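Local atomic coordinates of THUMP domain-containing protein (Pyrococcus horikoshii, PDB entry 1VBK), a protein that is of uncharacterised function but probably binds RNA and ATP and may act in tRNA thiolation or thiamine biosynthesis. Residues I251-P265 / D278-I291. Numbering follows the deposited sequence.
Sequences IRDFGVKGVIKGLRP and DFKMFPVPVYYPLI
V259 lays its CG1 over one face of the F282 ring, a CH-pi contact with the methyl 4.2 Å from the centroid, while I251 CD1 meets the same ring at its edge. With CG1 anti to the backbone N (chi1 175°), V259 turns its other methyl, CG2, to F282 CD1 and to V284 CG2. The Y287 ring instead presents its edge to G258 CA; a beta carbon on that glycine would clash with CE1. The Y287 hydroxyl shares a water with K257 O. L263 and Y288 lie side by side, L263 CB 3.6 Å from Y288 CD1, and the Y288 OH donates at 2.6 Å to D278 OD1, which lies at the ring edge in its plane. That oxygen takes the hydroxyl on its anti lone pair and K261 NZ, 2.8 Å away, on its syn one; the lysine also bridges to E274. Replacing D278 with an alanine would probably leave the Y288 hydroxyl without this acceptor and K261 NZ without one of its carboxylate partners. Strands 258-260 and 286-287 pair in parallel: V259 N donates to P285 O, Y287 N to V259 O at 2.6 Å, and K261 N to Y287 O at 3.1 Å. A second water links K261 O and L263 O to L290 N. The whole illustrates a beta-alpha-beta crossover: strand 258-260 runs through helix 273-281 into strand 286-287, the edge strand, within this chain, of the five-stranded parallel sheet, with strand 181-185 on the other side of 258-260 and helix 189-200 packing against I260 and P289.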
loop_
_atom_site.group_PDB
_atom_site.type_symbol
_atom_site.label_atom_id
_atom_site.label_comp_id
_atom_site.label_asym_id
_atom_site.label_seq_id
_atom_site.Cartn_x
_atom_site.Cartn_y
_atom_site.Cartn_z
ATOM N N ILE A 251 -6.200 -5.441 -6.650
ATOM C CA ILE A 251 -5.829 -4.288 -5.849
ATOM C C ILE A 251 -5.883 -4.638 -4.362
ATOM O O ILE A 251 -4.950 -4.338 -3.611
ATOM C CB ILE A 251 -6.764 -3.100 -6.141
ATOM C CG1 ILE A 251 -6.494 -2.577 -7.558
ATOM C CG2 ILE A 251 -6.559 -2.012 -5.104
ATOM C CD1 ILE A 251 -7.483 -1.525 -8.044
ATOM N N ARG A 252 -6.972 -5.282 -3.947
ATOM C CA ARG A 252 -7.139 -5.679 -2.551
ATOM C C ARG A 252 -6.119 -6.736 -2.118
ATOM O O ARG A 252 -5.412 -6.556 -1.123
ATOM C CB ARG A 252 -8.560 -6.209 -2.312
ATOM C CG ARG A 252 -8.746 -6.912 -0.963
ATOM C CD ARG A 252 -10.094 -7.628 -0.867
ATOM N NE ARG A 252 -11.211 -6.720 -0.599
ATOM C CZ ARG A 252 -11.464 -6.164 0.585
ATOM N NH1 ARG A 252 -10.681 -6.419 1.629
ATOM N NH2 ARG A 252 -12.502 -5.350 0.726
ATOM N N ASP A 253 -6.031 -7.831 -2.869
ATOM C CA ASP A 253 -5.105 -8.909 -2.523
ATOM C C ASP A 253 -3.629 -8.525 -2.435
ATOM O O ASP A 253 -2.911 -9.012 -1.561
ATOM C CB ASP A 253 -5.252 -10.074 -3.507
ATOM C CG ASP A 253 -6.582 -10.784 -3.376
ATOM O OD1 ASP A 253 -7.291 -10.557 -2.372
ATOM O OD2 ASP A 253 -6.915 -11.582 -4.277
ATOM N N PHE A 254 -3.169 -7.654 -3.324
ATOM C CA PHE A 254 -1.763 -7.267 -3.318
ATOM C C PHE A 254 -1.416 -5.959 -2.611
ATOM O O PHE A 254 -0.259 -5.548 -2.597
ATOM C CB PHE A 254 -1.246 -7.247 -4.758
ATOM C CG PHE A 254 -1.105 -8.620 -5.353
ATOM C CD1 PHE A 254 0.062 -9.354 -5.166
ATOM C CD2 PHE A 254 -2.160 -9.204 -6.045
ATOM C CE1 PHE A 254 0.177 -10.655 -5.658
ATOM C CE2 PHE A 254 -2.058 -10.503 -6.541
ATOM C CZ PHE A 254 -0.888 -11.230 -6.347
ATOM N N GLY A 255 -2.411 -5.310 -2.019
ATOM C CA GLY A 255 -2.154 -4.062 -1.319
ATOM C C GLY A 255 -1.663 -2.947 -2.224
ATOM O O GLY A 255 -0.777 -2.181 -1.855
ATOM N N VAL A 256 -2.245 -2.861 -3.413
ATOM C CA VAL A 256 -1.902 -1.841 -4.404
ATOM C C VAL A 256 -2.332 -0.462 -3.894
ATOM O O VAL A 256 -3.449 -0.300 -3.404
ATOM C CB VAL A 256 -2.619 -2.151 -5.744
ATOM C CG1 VAL A 256 -2.471 -0.997 -6.711
ATOM C CG2 VAL A 256 -2.046 -3.437 -6.343
ATOM N N LYS A 257 -1.449 0.525 -4.023
ATOM C CA LYS A 257 -1.732 1.880 -3.551
ATOM C C LYS A 257 -2.131 2.849 -4.661
ATOM O O LYS A 257 -2.509 3.991 -4.389
ATOM C CB LYS A 257 -0.508 2.440 -2.818
ATOM C CG LYS A 257 0.708 2.614 -3.719
ATOM C CD LYS A 257 1.941 3.068 -2.948
ATOM C CE LYS A 257 1.796 4.488 -2.434
ATOM N NZ LYS A 257 3.028 4.911 -1.716
ATOM N N GLY A 258 -2.046 2.402 -5.906
ATOM C CA GLY A 258 -2.396 3.277 -7.007
ATOM C C GLY A 258 -2.588 2.559 -8.327
ATOM O O GLY A 258 -2.214 1.397 -8.479
ATOM N N VAL A 259 -3.189 3.262 -9.279
ATOM C CA VAL A 259 -3.440 2.720 -10.609
ATOM C C VAL A 259 -2.843 3.679 -11.632
ATOM O O VAL A 259 -2.990 4.895 -11.510
ATOM C CB VAL A 259 -4.957 2.564 -10.874
ATOM C CG1 VAL A 259 -5.198 2.121 -12.312
ATOM C CG2 VAL A 259 -5.550 1.553 -9.898
ATOM N N ILE A 260 -2.162 3.118 -12.627
ATOM C CA ILE A 260 -1.514 3.899 -13.676
ATOM C C ILE A 260 -2.183 3.677 -15.029
ATOM O O ILE A 260 -2.395 2.540 -15.439
ATOM C CB ILE A 260 -0.023 3.501 -13.800
ATOM C CG1 ILE A 260 0.696 3.775 -12.478
ATOM C CG2 ILE A 260 0.633 4.263 -14.952
ATOM C CD1 ILE A 260 1.985 2.996 -12.318
ATOM N N LYS A 261 -2.511 4.764 -15.723
ATOM C CA LYS A 261 -3.137 4.671 -17.045
ATOM C C LYS A 261 -2.369 5.526 -18.050
ATOM O O LYS A 261 -1.731 6.504 -17.674
ATOM C CB LYS A 261 -4.605 5.113 -16.980
ATOM C CG LYS A 261 -5.505 4.115 -16.251
ATOM C CD LYS A 261 -6.947 4.599 -16.134
ATOM C CE LYS A 261 -7.623 4.723 -17.488
ATOM N NZ LYS A 261 -9.026 5.233 -17.358
ATOM N N GLY A 262 -2.436 5.155 -19.327
ATOM C CA GLY A 262 -1.710 5.891 -20.350
ATOM C C GLY A 262 -2.454 7.055 -20.977
ATOM O O GLY A 262 -2.115 7.490 -22.077
ATOM N N LEU A 263 -3.451 7.568 -20.266
ATOM C CA LEU A 263 -4.269 8.678 -20.740
ATOM C C LEU A 263 -3.469 9.934 -21.096
ATOM O O LEU A 263 -2.540 10.323 -20.383
ATOM C CB LEU A 263 -5.316 9.021 -19.674
ATOM C CG LEU A 263 -6.455 9.972 -20.043
ATOM C CD1 LEU A 263 -7.312 9.347 -21.130
ATOM C CD2 LEU A 263 -7.295 10.255 -18.810
ATOM N N ARG A 264 -3.841 10.564 -22.208
ATOM C CA ARG A 264 -3.191 11.788 -22.671
ATOM C C ARG A 264 -4.219 12.913 -22.742
ATOM O O ARG A 264 -5.410 12.664 -22.919
ATOM C CB ARG A 264 -2.595 11.596 -24.067
ATOM C CG ARG A 264 -1.492 10.567 -24.168
ATOM C CD ARG A 264 -1.032 10.462 -25.611
ATOM N NE ARG A 264 -2.138 10.109 -26.499
ATOM C CZ ARG A 264 -2.076 10.165 -27.826
ATOM N NH1 ARG A 264 -0.962 10.562 -28.423
ATOM N NH2 ARG A 264 -3.128 9.816 -28.555
ATOM N N PRO A 265 -3.764 14.171 -22.619
ATOM C CA PRO A 265 -4.669 15.324 -22.675
ATOM C C PRO A 265 -5.546 15.262 -23.923
ATOM O O PRO A 265 -6.695 15.704 -23.917
ATOM C CB PRO A 265 -3.709 16.512 -22.705
ATOM C CG PRO A 265 -2.528 16.011 -21.929
ATOM C CD PRO A 265 -2.365 14.609 -22.467
ATOM N N ASP A 278 -12.820 7.758 -13.375
ATOM C CA ASP A 278 -11.712 6.956 -12.849
ATOM C C ASP A 278 -11.653 7.104 -11.341
ATOM O O ASP A 278 -11.452 6.136 -10.608
ATOM C CB ASP A 278 -10.375 7.429 -13.428
ATOM C CG ASP A 278 -10.022 6.749 -14.728
ATOM O OD1 ASP A 278 -8.973 7.099 -15.307
ATOM O OD2 ASP A 278 -10.782 5.862 -15.170
ATOM N N PHE A 279 -11.816 8.337 -10.883
ATOM C CA PHE A 279 -11.778 8.619 -9.462
ATOM C C PHE A 279 -12.839 7.817 -8.712
ATOM O O PHE A 279 -12.646 7.444 -7.551
ATOM C CB PHE A 279 -11.999 10.112 -9.217
ATOM C CG PHE A 279 -11.985 10.482 -7.770
ATOM C CD1 PHE A 279 -10.780 10.608 -7.086
ATOM C CD2 PHE A 279 -13.176 10.660 -7.074
ATOM C CE1 PHE A 279 -10.762 10.904 -5.723
ATOM C CE2 PHE A 279 -13.168 10.956 -5.711
ATOM C CZ PHE A 279 -11.957 11.077 -5.036
ATOM N N LYS A 280 -13.958 7.545 -9.373
ATOM C CA LYS A 280 -15.039 6.804 -8.738
ATOM C C LYS A 280 -14.959 5.286 -8.873
ATOM O O LYS A 280 -15.392 4.568 -7.976
ATOM C CB LYS A 280 -16.391 7.279 -9.275
ATOM C CG LYS A 280 -16.736 8.721 -8.930
ATOM C CD LYS A 280 -18.045 9.134 -9.578
ATOM C CE LYS A 280 -18.421 10.562 -9.224
ATOM N NZ LYS A 280 -19.633 11.007 -9.974
ATOM N N MET A 281 -14.414 4.786 -9.980
ATOM C CA MET A 281 -14.349 3.342 -10.161
ATOM C C MET A 281 -13.206 2.637 -9.434
ATOM O O MET A 281 -13.268 1.428 -9.214
ATOM C CB MET A 281 -14.342 2.981 -11.663
ATOM C CG MET A 281 -13.238 3.589 -12.512
ATOM S SD MET A 281 -13.490 3.269 -14.303
ATOM C CE MET A 281 -12.977 1.567 -14.432
ATOM N N PHE A 282 -12.174 3.384 -9.047
ATOM C CA PHE A 282 -11.033 2.810 -8.337
ATOM C C PHE A 282 -10.993 3.275 -6.880
ATOM O O PHE A 282 -11.214 4.448 -6.593
ATOM C CB PHE A 282 -9.722 3.215 -9.022
ATOM C CG PHE A 282 -9.516 2.589 -10.367
ATOM C CD1 PHE A 282 -9.126 1.255 -10.473
ATOM C CD2 PHE A 282 -9.692 3.333 -11.528
ATOM C CE1 PHE A 282 -8.917 0.672 -11.716
ATOM C CE2 PHE A 282 -9.486 2.759 -12.779
ATOM C CZ PHE A 282 -9.095 1.422 -12.872
ATOM N N PRO A 283 -10.706 2.354 -5.945
ATOM C CA PRO A 283 -10.627 2.640 -4.508
ATOM C C PRO A 283 -9.303 3.293 -4.106
ATOM O O PRO A 283 -9.098 3.638 -2.940
ATOM C CB PRO A 283 -10.794 1.266 -3.884
ATOM C CG PRO A 283 -10.054 0.399 -4.852
ATOM C CD PRO A 283 -10.552 0.908 -6.190
ATOM N N VAL A 284 -8.401 3.439 -5.072
ATOM C CA VAL A 284 -7.103 4.061 -4.826
ATOM C C VAL A 284 -6.882 5.111 -5.912
ATOM O O VAL A 284 -7.537 5.081 -6.951
ATOM C CB VAL A 284 -5.955 3.021 -4.872
ATOM C CG1 VAL A 284 -6.169 1.959 -3.797
ATOM C CG2 VAL A 284 -5.896 2.368 -6.248
ATOM N N PRO A 285 -5.960 6.058 -5.681
ATOM C CA PRO A 285 -5.663 7.119 -6.650
ATOM C C PRO A 285 -5.218 6.586 -8.005
ATOM O O PRO A 285 -4.536 5.565 -8.086
ATOM C CB PRO A 285 -4.544 7.909 -5.969
ATOM C CG PRO A 285 -4.819 7.705 -4.515
ATOM C CD PRO A 285 -5.175 6.241 -4.447
ATOM N N VAL A 286 -5.598 7.293 -9.064
ATOM C CA VAL A 286 -5.220 6.917 -10.417
ATOM C C VAL A 286 -4.231 7.970 -10.904
ATOM O O VAL A 286 -4.449 9.166 -10.715
ATOM C CB VAL A 286 -6.448 6.888 -11.351
ATOM C CG1 VAL A 286 -6.031 6.482 -12.755
ATOM C CG2 VAL A 286 -7.482 5.916 -10.808
ATOM N N TYR A 287 -3.138 7.525 -11.510
ATOM C CA TYR A 287 -2.124 8.448 -11.997
ATOM C C TYR A 287 -2.014 8.422 -13.510
ATOM O O TYR A 287 -2.177 7.372 -14.138
ATOM C CB TYR A 287 -0.770 8.123 -11.364
ATOM C CG TYR A 287 -0.796 8.206 -9.854
ATOM C CD1 TYR A 287 -1.144 7.098 -9.080
ATOM C CD2 TYR A 287 -0.509 9.403 -9.199
ATOM C CE1 TYR A 287 -1.205 7.180 -7.688
ATOM C CE2 TYR A 287 -0.568 9.498 -7.806
ATOM C CZ TYR A 287 -0.915 8.381 -7.058
ATOM O OH TYR A 287 -0.962 8.460 -5.684
ATOM N N TYR A 288 -1.740 9.591 -14.083
ATOM C CA TYR A 288 -1.616 9.757 -15.525
ATOM C C TYR A 288 -0.277 10.424 -15.835
ATOM O O TYR A 288 -0.205 11.638 -16.032
ATOM C CB TYR A 288 -2.752 10.641 -16.032
ATOM C CG TYR A 288 -4.117 10.243 -15.520
ATOM C CD1 TYR A 288 -4.800 9.155 -16.064
ATOM C CD2 TYR A 288 -4.731 10.960 -14.493
ATOM C CE1 TYR A 288 -6.067 8.793 -15.602
ATOM C CE2 TYR A 288 -5.995 10.606 -14.022
ATOM C CZ TYR A 288 -6.653 9.523 -14.583
ATOM O OH TYR A 288 -7.898 9.166 -14.121
ATOM N N PRO A 289 0.802 9.633 -15.890
ATOM C CA PRO A 289 2.145 10.146 -16.169
ATOM C C PRO A 289 2.265 11.023 -17.416
ATOM O O PRO A 289 2.958 12.039 -17.400
ATOM C CB PRO A 289 2.981 8.874 -16.291
ATOM C CG PRO A 289 2.273 7.915 -15.400
ATOM C CD PRO A 289 0.826 8.168 -15.743
ATOM N N LEU A 290 1.590 10.628 -18.490
ATOM C CA LEU A 290 1.663 11.370 -19.745
ATOM C C LEU A 290 0.976 12.730 -19.695
ATOM O O LEU A 290 1.137 13.547 -20.603
ATOM C CB LEU A 290 1.089 10.524 -20.885
ATOM C CG LEU A 290 1.750 9.145 -21.044
ATOM C CD1 LEU A 290 1.137 8.404 -22.221
ATOM C CD2 LEU A 290 3.246 9.311 -21.243
ATOM N N ILE A 291 0.216 12.973 -18.633
ATOM C CA ILE A 291 -0.471 14.246 -18.464
ATOM C C ILE A 291 0.199 15.065 -17.362
ATOM O O ILE A 291 0.374 16.277 -17.498
ATOM C CB ILE A 291 -1.962 14.044 -18.091
ATOM C CG1 ILE A 291 -2.709 13.384 -19.253
ATOM C CG2 ILE A 291 -2.603 15.381 -17.737
ATOM C CD1 ILE A 291 -4.175 13.093 -18.960
HETATM O O HOH W 1 -0.881 6.331 -4.134
HETATM O O HOH W 2 -0.856 9.132 -18.618
#